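Long-range contacts in gamma-glutamyl-gamma-aminobutyrate hydrolase PuuD (Escherichia coli, PDB 6VTV), which hydrolyses the gamma-glutamyl linkage of gamma-glutamyl-gamma-aminobutyrate, releasing glutamate in the last step of putrescine degradation to 4-aminobutanoate: residues K192-R197 and E210-I215; V78-Y83 and L132-C137; I14-C19 and Q29-K34. All blocks are in the same frame, centred on the assembly; numbering follows the deposited sequence.

Interaction 1. Residues K192-R197 and E210-I215. With MN (manganese (II) ion), chain D.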
loop_
_atom_site.group_PDB
_atom_site.type_symbol
_atom_site.label_atom_id
_atom_site.label_comp_id
_atom_site.label_asym_id
_atom_site.label_seq_id
_atom_site.Cartn_x
_atom_site.Cartn_y
_atom_site.Cartn_z
ATOM N N LYS B 192 21.293 -19.200 7.502
ATOM C CA LYS B 192 22.503 -19.815 8.032
ATOM C C LYS B 192 22.136 -20.769 9.159
ATOM O O LYS B 192 22.207 -21.992 8.997
ATOM C CB LYS B 192 23.484 -18.749 8.526
ATOM C CG LYS B 192 24.804 -19.309 9.034
ATOM C CD LYS B 192 25.887 -18.242 9.055
ATOM C CE LYS B 192 25.510 -17.089 9.971
ATOM N NZ LYS B 192 26.517 -15.991 9.922
ATOM N N VAL B 193 21.740 -20.217 10.301
ATOM C CA VAL B 193 21.229 -20.995 11.422
ATOM C C VAL B 193 19.715 -20.850 11.446
ATOM O O VAL B 193 19.189 -19.733 11.365
ATOM C CB VAL B 193 21.851 -20.534 12.752
ATOM C CG1 VAL B 193 21.002 -20.995 13.928
ATOM C CG2 VAL B 193 23.271 -21.057 12.882
ATOM N N VAL B 194 19.014 -21.975 11.544
ATOM C CA VAL B 194 17.562 -21.997 11.652
ATOM C C VAL B 194 17.201 -22.419 13.068
ATOM O O VAL B 194 17.700 -23.434 13.568
ATOM C CB VAL B 194 16.933 -22.933 10.605
ATOM C CG1 VAL B 194 15.476 -23.191 10.932
ATOM C CG2 VAL B 194 17.065 -22.323 9.218
ATOM N N SER B 195 16.346 -21.631 13.715
ATOM C CA SER B 195 15.978 -21.887 15.097
ATOM C C SER B 195 15.245 -23.223 15.223
ATOM O O SER B 195 14.612 -23.688 14.269
ATOM C CB SER B 195 15.090 -20.761 15.622
ATOM O OG SER B 195 14.749 -20.954 16.983
ATOM N N PRO B 196 15.320 -23.868 16.391
ATOM C CA PRO B 196 14.483 -25.054 16.629
ATOM C C PRO B 196 12.992 -24.756 16.616
ATOM O O PRO B 196 12.194 -25.698 16.525
ATOM C CB PRO B 196 14.943 -25.545 18.010
ATOM C CG PRO B 196 15.599 -24.357 18.642
ATOM C CD PRO B 196 16.237 -23.607 17.513
ATOM N N ARG B 197 12.592 -23.484 16.710
ATOM C CA ARG B 197 11.189 -23.126 16.539
ATOM C C ARG B 197 10.705 -23.380 15.119
ATOM O O ARG B 197 9.499 -23.539 14.906
ATOM C CB ARG B 197 10.967 -21.655 16.897
ATOM C CG ARG B 197 11.190 -21.314 18.360
ATOM C CD ARG B 197 11.148 -19.809 18.579
ATOM N NE ARG B 197 9.823 -19.254 18.317
ATOM C CZ ARG B 197 9.562 -17.954 18.218
ATOM N NH1 ARG B 197 10.539 -17.067 18.354
ATOM N NH2 ARG B 197 8.325 -17.540 17.978
ATOM N N GLU B 210 15.876 -23.546 1.679
ATOM C CA GLU B 210 15.104 -22.718 0.762
ATOM C C GLU B 210 13.655 -22.541 1.194
ATOM O O GLU B 210 12.923 -21.780 0.551
ATOM C CB GLU B 210 15.154 -23.309 -0.654
ATOM C CG GLU B 210 16.468 -23.067 -1.385
ATOM C CD GLU B 210 16.424 -21.845 -2.283
ATOM O OE1 GLU B 210 15.318 -21.472 -2.727
ATOM O OE2 GLU B 210 17.493 -21.255 -2.543
ATOM N N ALA B 211 13.221 -23.214 2.258
ATOM C CA ALA B 211 11.856 -23.084 2.745
ATOM C C ALA B 211 11.800 -23.545 4.195
ATOM O O ALA B 211 12.440 -24.534 4.559
ATOM C CB ALA B 211 10.876 -23.893 1.887
ATOM N N VAL B 212 11.033 -22.822 5.013
ATOM C CA VAL B 212 10.875 -23.124 6.433
ATOM C C VAL B 212 9.404 -22.982 6.805
ATOM O O VAL B 212 8.601 -22.417 6.061
ATOM C CB VAL B 212 11.735 -22.210 7.332
ATOM C CG1 VAL B 212 13.209 -22.499 7.142
ATOM C CG2 VAL B 212 11.428 -20.744 7.051
ATOM N N SER B 213 9.061 -23.500 7.982
ATOM C CA SER B 213 7.731 -23.310 8.538
ATOM C C SER B 213 7.824 -23.356 10.056
ATOM O O SER B 213 8.685 -24.036 10.620
ATOM C CB SER B 213 6.734 -24.359 8.028
ATOM O OG SER B 213 6.876 -25.588 8.715
ATOM N N VAL B 214 6.934 -22.617 10.711
ATOM C CA VAL B 214 6.937 -22.533 12.167
ATOM C C VAL B 214 6.228 -23.755 12.736
ATOM O O VAL B 214 5.075 -24.036 12.391
ATOM C CB VAL B 214 6.274 -21.236 12.652
ATOM C CG1 VAL B 214 6.099 -21.261 14.162
ATOM C CG2 VAL B 214 7.101 -20.032 12.233
ATOM N N ILE B 215 6.921 -24.486 13.610
ATOM C CA ILE B 215 6.313 -25.619 14.294
ATOM C C ILE B 215 5.249 -25.112 15.258
ATOM O O ILE B 215 5.385 -24.031 15.849
ATOM C CB ILE B 215 7.390 -26.441 15.022
ATOM C CG1 ILE B 215 8.495 -26.848 14.047
ATOM C CG2 ILE B 215 6.787 -27.673 15.678
ATOM C CD1 ILE B 215 9.719 -27.428 14.720
HETATM MN MN MN D . 17.996 -20.098 -4.334
HETATM O O HOH W 1 7.698 -23.302 16.669
HETATM O O HOH W 2 15.740 -19.705 -4.510
#
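Ile215 and Arg197 join the two segments at the open end of a beta hairpin, strands 198-203 and 209-214 of the alpha/beta glutamine amidotransferase-type fold. Ile215 N donates to Arg197 O at 3.0 Å, and an N-H...O angle of 157° marks a fairly straight bond. The same carbonyl oxygen also accepts from a water, which donates a second time to Ile215 O, 2.6 Å away, so backbone and solvent together pin this end. The Ile215 side chain leans the same way: with CG1 beside its backbone N (chi1 -54°), CD1 reaches to 3.5 Å from Pro196 O. Arg197 contributes through its carbonyl; its side chain runs off toward Leu108 of helix 94-109 and Thr128.

Further back the segments diverge. Arg197 and Ile215 have CA atoms 5.9 Å apart, whereas the CA atoms of Val194 and Val212 are separated by 8.6 Å. Both valines direct their CB atoms into the gap, yet the nearest methyls, Val194 CG2 and Val212 CG1, meet only at 4.4 Å, a light apolar touch. Ser213 turns its CB away from the loop, and its OG bonds to Glu201 on the partner strand.

At the far end of strand 209-214, Glu210 serves the manganese site with His145, His161, Ser185 and His187. A bend at chi2 (-95°) turns the carboxylate so that the two oxygens divide the work: Glu210 OE2 binds the manganese ion at 2.2 Å, while Glu210 OE1 accepts a hydrogen bond from the water that is itself a ligand of the metal.

Interaction 2. Residues V78-Y83 and L132-C137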
loop_
_atom_site.group_PDB
_atom_site.type_symbol
_atom_site.label_atom_id
_atom_site.label_comp_id
_atom_site.label_asym_id
_atom_site.label_seq_id
_atom_site.Cartn_x
_atom_site.Cartn_y
_atom_site.Cartn_z
ATOM N N VAL B 78 17.969 -7.775 5.539
ATOM C CA VAL B 78 17.746 -7.504 6.952
ATOM C C VAL B 78 19.021 -6.950 7.574
ATOM O O VAL B 78 20.134 -7.376 7.242
ATOM C CB VAL B 78 17.285 -8.788 7.663
ATOM C CG1 VAL B 78 17.031 -8.533 9.142
ATOM C CG2 VAL B 78 16.039 -9.348 6.987
ATOM N N GLN B 79 18.862 -5.982 8.473
ATOM C CA GLN B 79 20.009 -5.426 9.178
ATOM C C GLN B 79 20.701 -6.520 9.985
ATOM O O GLN B 79 20.036 -7.234 10.749
ATOM C CB GLN B 79 19.579 -4.287 10.100
ATOM C CG GLN B 79 19.067 -3.054 9.375
ATOM C CD GLN B 79 18.323 -2.109 10.295
ATOM O OE1 GLN B 79 18.809 -1.023 10.615
ATOM N NE2 GLN B 79 17.137 -2.519 10.732
ATOM N N PRO B 80 22.019 -6.688 9.846
ATOM C CA PRO B 80 22.695 -7.803 10.529
ATOM C C PRO B 80 22.608 -7.749 12.046
ATOM O O PRO B 80 22.744 -8.796 12.691
ATOM C CB PRO B 80 24.149 -7.678 10.046
ATOM C CG PRO B 80 24.055 -6.921 8.755
ATOM C CD PRO B 80 22.925 -5.955 8.946
ATOM N N HIS B 81 22.386 -6.573 12.640
ATOM C CA HIS B 81 22.292 -6.494 14.093
ATOM C C HIS B 81 21.012 -7.115 14.633
ATOM O O HIS B 81 20.924 -7.356 15.841
ATOM C CB HIS B 81 22.403 -5.038 14.559
ATOM C CG HIS B 81 21.135 -4.255 14.418
ATOM N ND1 HIS B 81 20.814 -3.560 13.272
ATOM C CD2 HIS B 81 20.115 -4.046 15.283
ATOM C CE1 HIS B 81 19.647 -2.963 13.434
ATOM N NE2 HIS B 81 19.202 -3.242 14.645
ATOM N N LEU B 82 20.025 -7.382 13.775
ATOM C CA LEU B 82 18.797 -8.013 14.239
ATOM C C LEU B 82 18.991 -9.489 14.559
ATOM O O LEU B 82 18.165 -10.067 15.273
ATOM C CB LEU B 82 17.687 -7.837 13.204
ATOM C CG LEU B 82 17.087 -6.431 13.141
ATOM C CD1 LEU B 82 16.061 -6.327 12.024
ATOM C CD2 LEU B 82 16.469 -6.046 14.478
ATOM N N TYR B 83 20.055 -10.114 14.049
ATOM C CA TYR B 83 20.431 -11.462 14.457
ATOM C C TYR B 83 21.823 -11.485 15.081
ATOM O O TYR B 83 22.555 -12.469 14.958
ATOM C CB TYR B 83 20.332 -12.451 13.292
ATOM C CG TYR B 83 21.017 -12.043 12.004
ATOM C CD1 TYR B 83 20.378 -11.222 11.081
ATOM C CD2 TYR B 83 22.290 -12.505 11.696
ATOM C CE1 TYR B 83 20.995 -10.860 9.898
ATOM C CE2 TYR B 83 22.915 -12.147 10.515
ATOM C CZ TYR B 83 22.264 -11.325 9.622
ATOM O OH TYR B 83 22.881 -10.965 8.446
ATOM N N LEU B 132 21.523 -15.351 9.225
ATOM C CA LEU B 132 21.592 -15.381 7.772
ATOM C C LEU B 132 23.036 -15.397 7.299
ATOM O O LEU B 132 23.936 -14.878 7.965
ATOM C CB LEU B 132 20.885 -14.170 7.151
ATOM C CG LEU B 132 19.465 -13.864 7.621
ATOM C CD1 LEU B 132 18.970 -12.584 6.975
ATOM C CD2 LEU B 132 18.540 -15.026 7.300
ATOM N N HIS B 133 23.246 -16.004 6.131
ATOM C CA HIS B 133 24.472 -15.804 5.371
ATOM C C HIS B 133 24.390 -14.449 4.683
ATOM O O HIS B 133 23.448 -14.194 3.926
ATOM C CB HIS B 133 24.658 -16.912 4.335
ATOM C CG HIS B 133 25.060 -18.232 4.913
ATOM N ND1 HIS B 133 26.323 -18.475 5.408
ATOM C CD2 HIS B 133 24.372 -19.390 5.053
ATOM C CE1 HIS B 133 26.392 -19.722 5.839
ATOM N NE2 HIS B 133 25.222 -20.298 5.635
ATOM N N ARG B 134 25.361 -13.574 4.943
ATOM C CA ARG B 134 25.318 -12.249 4.338
ATOM C C ARG B 134 25.846 -12.235 2.910
ATOM O O ARG B 134 25.491 -11.334 2.142
ATOM C CB ARG B 134 26.098 -11.253 5.199
ATOM C CG ARG B 134 25.396 -10.927 6.508
ATOM C CD ARG B 134 26.355 -10.409 7.565
ATOM N NE ARG B 134 26.748 -9.024 7.323
ATOM C CZ ARG B 134 27.339 -8.250 8.228
ATOM N NH1 ARG B 134 27.601 -8.726 9.438
ATOM N NH2 ARG B 134 27.665 -7.001 7.927
ATOM N N LYS B 135 26.675 -13.212 2.536
ATOM C CA LYS B 135 27.243 -13.308 1.188
ATOM C C LYS B 135 27.297 -14.790 0.818
ATOM O O LYS B 135 28.278 -15.477 1.116
ATOM C CB LYS B 135 28.624 -12.665 1.112
ATOM C CG LYS B 135 28.644 -11.169 1.382
ATOM C CD LYS B 135 28.070 -10.385 0.215
ATOM C CE LYS B 135 29.057 -10.293 -0.935
ATOM N NZ LYS B 135 28.467 -9.587 -2.107
ATOM N N LEU B 136 26.234 -15.277 0.170
ATOM C CA LEU B 136 26.230 -16.657 -0.304
ATOM C C LEU B 136 27.345 -16.903 -1.310
ATOM O O LEU B 136 27.889 -18.012 -1.376
ATOM C CB LEU B 136 24.876 -16.999 -0.926
ATOM C CG LEU B 136 23.663 -17.037 0.006
ATOM C CD1 LEU B 136 22.379 -17.195 -0.793
ATOM C CD2 LEU B 136 23.794 -18.148 1.034
ATOM N N CYS B 137 27.702 -15.886 -2.097
ATOM C CA CYS B 137 28.752 -16.046 -3.094
ATOM C C CYS B 137 30.121 -16.283 -2.477
ATOM O O CYS B 137 31.031 -16.719 -3.188
ATOM C CB CYS B 137 28.798 -14.816 -4.006
ATOM S SG CYS B 137 29.196 -13.275 -3.152
#
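Tyr83 and Pro80 carry the close packing against Leu132 and Arg134. The tyrosine ring is sandwiched: Pro80 O sits over the centre of one face, while Leu132 N approaches the opposite face near the rim, 3.7 Å from Tyr83 CE2. The Leu132 side chain crosses the ring at about a right angle, CD1 4.0 Å from Tyr83 CE1. Placing CG between the backbone N and carbonyl carbon (chi1 50°) folds the ring back over its own 3-10 turn and presents its phenol end to the arginine. There Arg134 CG comes in at the ring edge, 3.2 Å from Tyr83 OH. Pro80 sets its CB-CG edge on one face of the guanidinium, CG over the group's centre and 3.6 Å from Arg134 CZ. Ring and guanidinium planes stand 88° apart, so the arginine does not stack on the tyrosine. Its charge is met by Glu85 and Glu89, and the carbonyls of Asn86 and Asp88 add bonds to NH1 and NH2.

Looser is the apolar side, where Val78 CB and Leu132 CD1 are 4.2 Å apart; exposed His81 lies on the turn's solvent side. Around the contact, Leu132 and Tyr83 rest on Val126 of helix 119-127, Val78 touches Asp97 of helix 94-109, and strand 132-133 pairs antiparallel with strand 190-191.

Interaction 3. Residues I14-C19 and Q29-K34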
loop_
_atom_site.group_PDB
_atom_site.type_symbol
_atom_site.label_atom_id
_atom_site.label_comp_id
_atom_site.label_asym_id
_atom_site.label_seq_id
_atom_site.Cartn_x
_atom_site.Cartn_y
_atom_site.Cartn_z
ATOM N N ILE B 14 -5.803 -9.884 3.669
ATOM C CA ILE B 14 -4.381 -10.202 3.727
ATOM C C ILE B 14 -3.607 -8.906 3.910
ATOM O O ILE B 14 -3.642 -8.024 3.043
ATOM C CB ILE B 14 -3.918 -10.947 2.466
ATOM C CG1 ILE B 14 -4.846 -12.128 2.165
ATOM C CG2 ILE B 14 -2.488 -11.423 2.630
ATOM C CD1 ILE B 14 -4.931 -13.144 3.284
ATOM N N GLY B 15 -2.910 -8.787 5.039
ATOM C CA GLY B 15 -2.032 -7.657 5.260
ATOM C C GLY B 15 -0.687 -7.864 4.596
ATOM O O GLY B 15 -0.012 -8.864 4.856
ATOM N N VAL B 16 -0.282 -6.933 3.735
ATOM C CA VAL B 16 0.938 -7.061 2.947
ATOM C C VAL B 16 1.927 -6.001 3.410
ATOM O O VAL B 16 1.658 -4.798 3.297
ATOM C CB VAL B 16 0.656 -6.933 1.443
ATOM C CG1 VAL B 16 1.859 -7.394 0.648
ATOM C CG2 VAL B 16 -0.574 -7.741 1.064
ATOM N N VAL B 17 3.074 -6.449 3.921
ATOM C CA VAL B 17 4.105 -5.532 4.389
ATOM C C VAL B 17 4.755 -4.847 3.196
ATOM O O VAL B 17 5.162 -5.500 2.226
ATOM C CB VAL B 17 5.140 -6.279 5.243
ATOM C CG1 VAL B 17 6.369 -5.411 5.479
ATOM C CG2 VAL B 17 4.522 -6.699 6.569
ATOM N N MET B 18 4.861 -3.525 3.264
ATOM C CA MET B 18 5.408 -2.739 2.171
ATOM C C MET B 18 6.909 -2.525 2.350
ATOM O O MET B 18 7.494 -2.844 3.388
ATOM C CB MET B 18 4.686 -1.395 2.077
ATOM C CG MET B 18 3.174 -1.511 2.050
ATOM S SD MET B 18 2.373 0.102 2.038
ATOM C CE MET B 18 2.692 0.590 0.352
ATOM N N CYS B 19 7.533 -1.977 1.309
ATOM C CA CYS B 19 8.942 -1.616 1.318
ATOM C C CYS B 19 9.091 -0.113 1.113
ATOM O O CYS B 19 8.188 0.560 0.608
ATOM C CB CYS B 19 9.727 -2.363 0.228
ATOM S SG CYS B 19 9.625 -4.157 0.302
ATOM N N GLN B 29 6.285 4.457 0.336
ATOM C CA GLN B 29 6.012 3.061 0.643
ATOM C C GLN B 29 5.525 2.368 -0.623
ATOM O O GLN B 29 4.621 2.867 -1.301
ATOM C CB GLN B 29 4.972 2.948 1.756
ATOM C CG GLN B 29 5.408 3.577 3.069
ATOM C CD GLN B 29 6.293 2.655 3.885
ATOM O OE1 GLN B 29 5.862 1.584 4.312
ATOM N NE2 GLN B 29 7.536 3.068 4.106
ATOM N N THR B 30 6.128 1.225 -0.944
ATOM C CA THR B 30 5.903 0.570 -2.225
ATOM C C THR B 30 5.500 -0.884 -2.028
ATOM O O THR B 30 5.793 -1.506 -1.002
ATOM C CB THR B 30 7.154 0.631 -3.115
ATOM O OG1 THR B 30 8.164 -0.232 -2.580
ATOM C CG2 THR B 30 7.693 2.054 -3.195
ATOM N N LEU B 31 4.828 -1.420 -3.044
ATOM C CA LEU B 31 4.454 -2.829 -3.085
ATOM C C LEU B 31 4.343 -3.242 -4.543
ATOM O O LEU B 31 3.483 -2.732 -5.266
ATOM C CB LEU B 31 3.135 -3.076 -2.352
ATOM C CG LEU B 31 2.600 -4.508 -2.398
ATOM C CD1 LEU B 31 3.652 -5.492 -1.908
ATOM C CD2 LEU B 31 1.331 -4.617 -1.574
ATOM N N GLN B 32 5.213 -4.156 -4.972
ATOM C CA GLN B 32 5.206 -4.591 -6.362
ATOM C C GLN B 32 3.892 -5.285 -6.699
ATOM O O GLN B 32 3.344 -6.044 -5.894
ATOM C CB GLN B 32 6.388 -5.522 -6.631
ATOM C CG GLN B 32 7.722 -4.802 -6.753
ATOM C CD GLN B 32 8.850 -5.732 -7.147
ATOM O OE1 GLN B 32 8.754 -6.945 -6.972
ATOM N NE2 GLN B 32 9.928 -5.168 -7.680
ATOM N N GLU B 33 3.386 -5.015 -7.906
ATOM C CA GLU B 33 2.074 -5.522 -8.292
ATOM C C GLU B 33 2.056 -7.043 -8.410
ATOM O O GLU B 33 1.011 -7.661 -8.181
ATOM C CB GLU B 33 1.628 -4.884 -9.609
ATOM C CG GLU B 33 1.202 -3.430 -9.476
ATOM C CD GLU B 33 0.433 -2.925 -10.683
ATOM O OE1 GLU B 33 0.243 -3.703 -11.643
ATOM O OE2 GLU B 33 0.020 -1.746 -10.670
ATOM N N LYS B 34 3.186 -7.663 -8.759
ATOM C CA LYS B 34 3.181 -9.112 -8.937
ATOM C C LYS B 34 2.914 -9.841 -7.625
ATOM O O LYS B 34 2.325 -10.927 -7.634
ATOM C CB LYS B 34 4.494 -9.587 -9.563
ATOM C CG LYS B 34 5.767 -9.197 -8.828
ATOM C CD LYS B 34 6.961 -9.876 -9.493
ATOM C CE LYS B 34 8.288 -9.245 -9.097
ATOM N NZ LYS B 34 8.726 -9.639 -7.728
#
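Cys19 and Thr30 form an antiparallel hydrogen-bonded pair within the hairpin of strands 13-23 and 26-32. Cys19 N donates to Thr30 O with an N-H...O angle of 173°, the oxygen receiving it in the carbonyl plane at 2.9 Å. In return Thr30 N reaches Cys19 O at 2.7 Å. That oxygen also meets the CA-H of Gln29, with CA 3.3 Å from Cys19 O, so neighbouring donors crowd onto one acceptor.

Two side-chain contacts extend the pair. Met18 lies across Gln29 at about a right angle; its bend at chi3 (74°) brings CE to 3.6 Å from Gln29 CB and to 3.4 Å from Gln29 O. Farther back along strand 13-23, Leu31 CD2 packs on Val16 CG1 at 3.6 Å, again with the side chains crossing nearly perpendicularly.

A second shell fixes these groups. Thr30 OG1 bonds to Asn21, and His51 grips the contact twice, its N at Gln29 OE1 and its NE2 at Met18 O. Gln29 NE2 bonds to Glu33 of the second subunit, while Met18 packs on Met18 of that chain. Past the N-cap residue Gln32, Lys34 NZ donates to Gln32 OE1 at 2.8 Å and forms a salt bridge with Glu228, a predicted active-site residue.

Strand 13-23 pairs in parallel with 45-49 and 68-71, helix 94-109 covers Val17, and residues Gln29 to Gln32 pair antiparallel with a strand of the second subunit, carrying the sheet across the dimer interface.

Along the chain the contacts close in the order interaction 3, interaction 2, interaction 1. Interactions 1 and 3 reach the same mixed sheet on opposite sides of the chain's centre, their centres about 24 Å apart: 14-19/29-34 continues it into the second subunit, whereas 192-197/210-215 lies by the manganese site. Interaction 2 lies outside that sheet, joining a loop to the two-stranded sheet of 132-133 and 190-191, about 22 Å from interaction 3 between centres. It touches interaction 1, where Lys192 CE packs 3.4 Å from Leu132 O. Helix 94-109 is a common neighbour of all three. The contacts thus spread around the predicted Cys118, His226 and Glu228 catalytic residues, linking dimer interface, a buried loop contact and metal site.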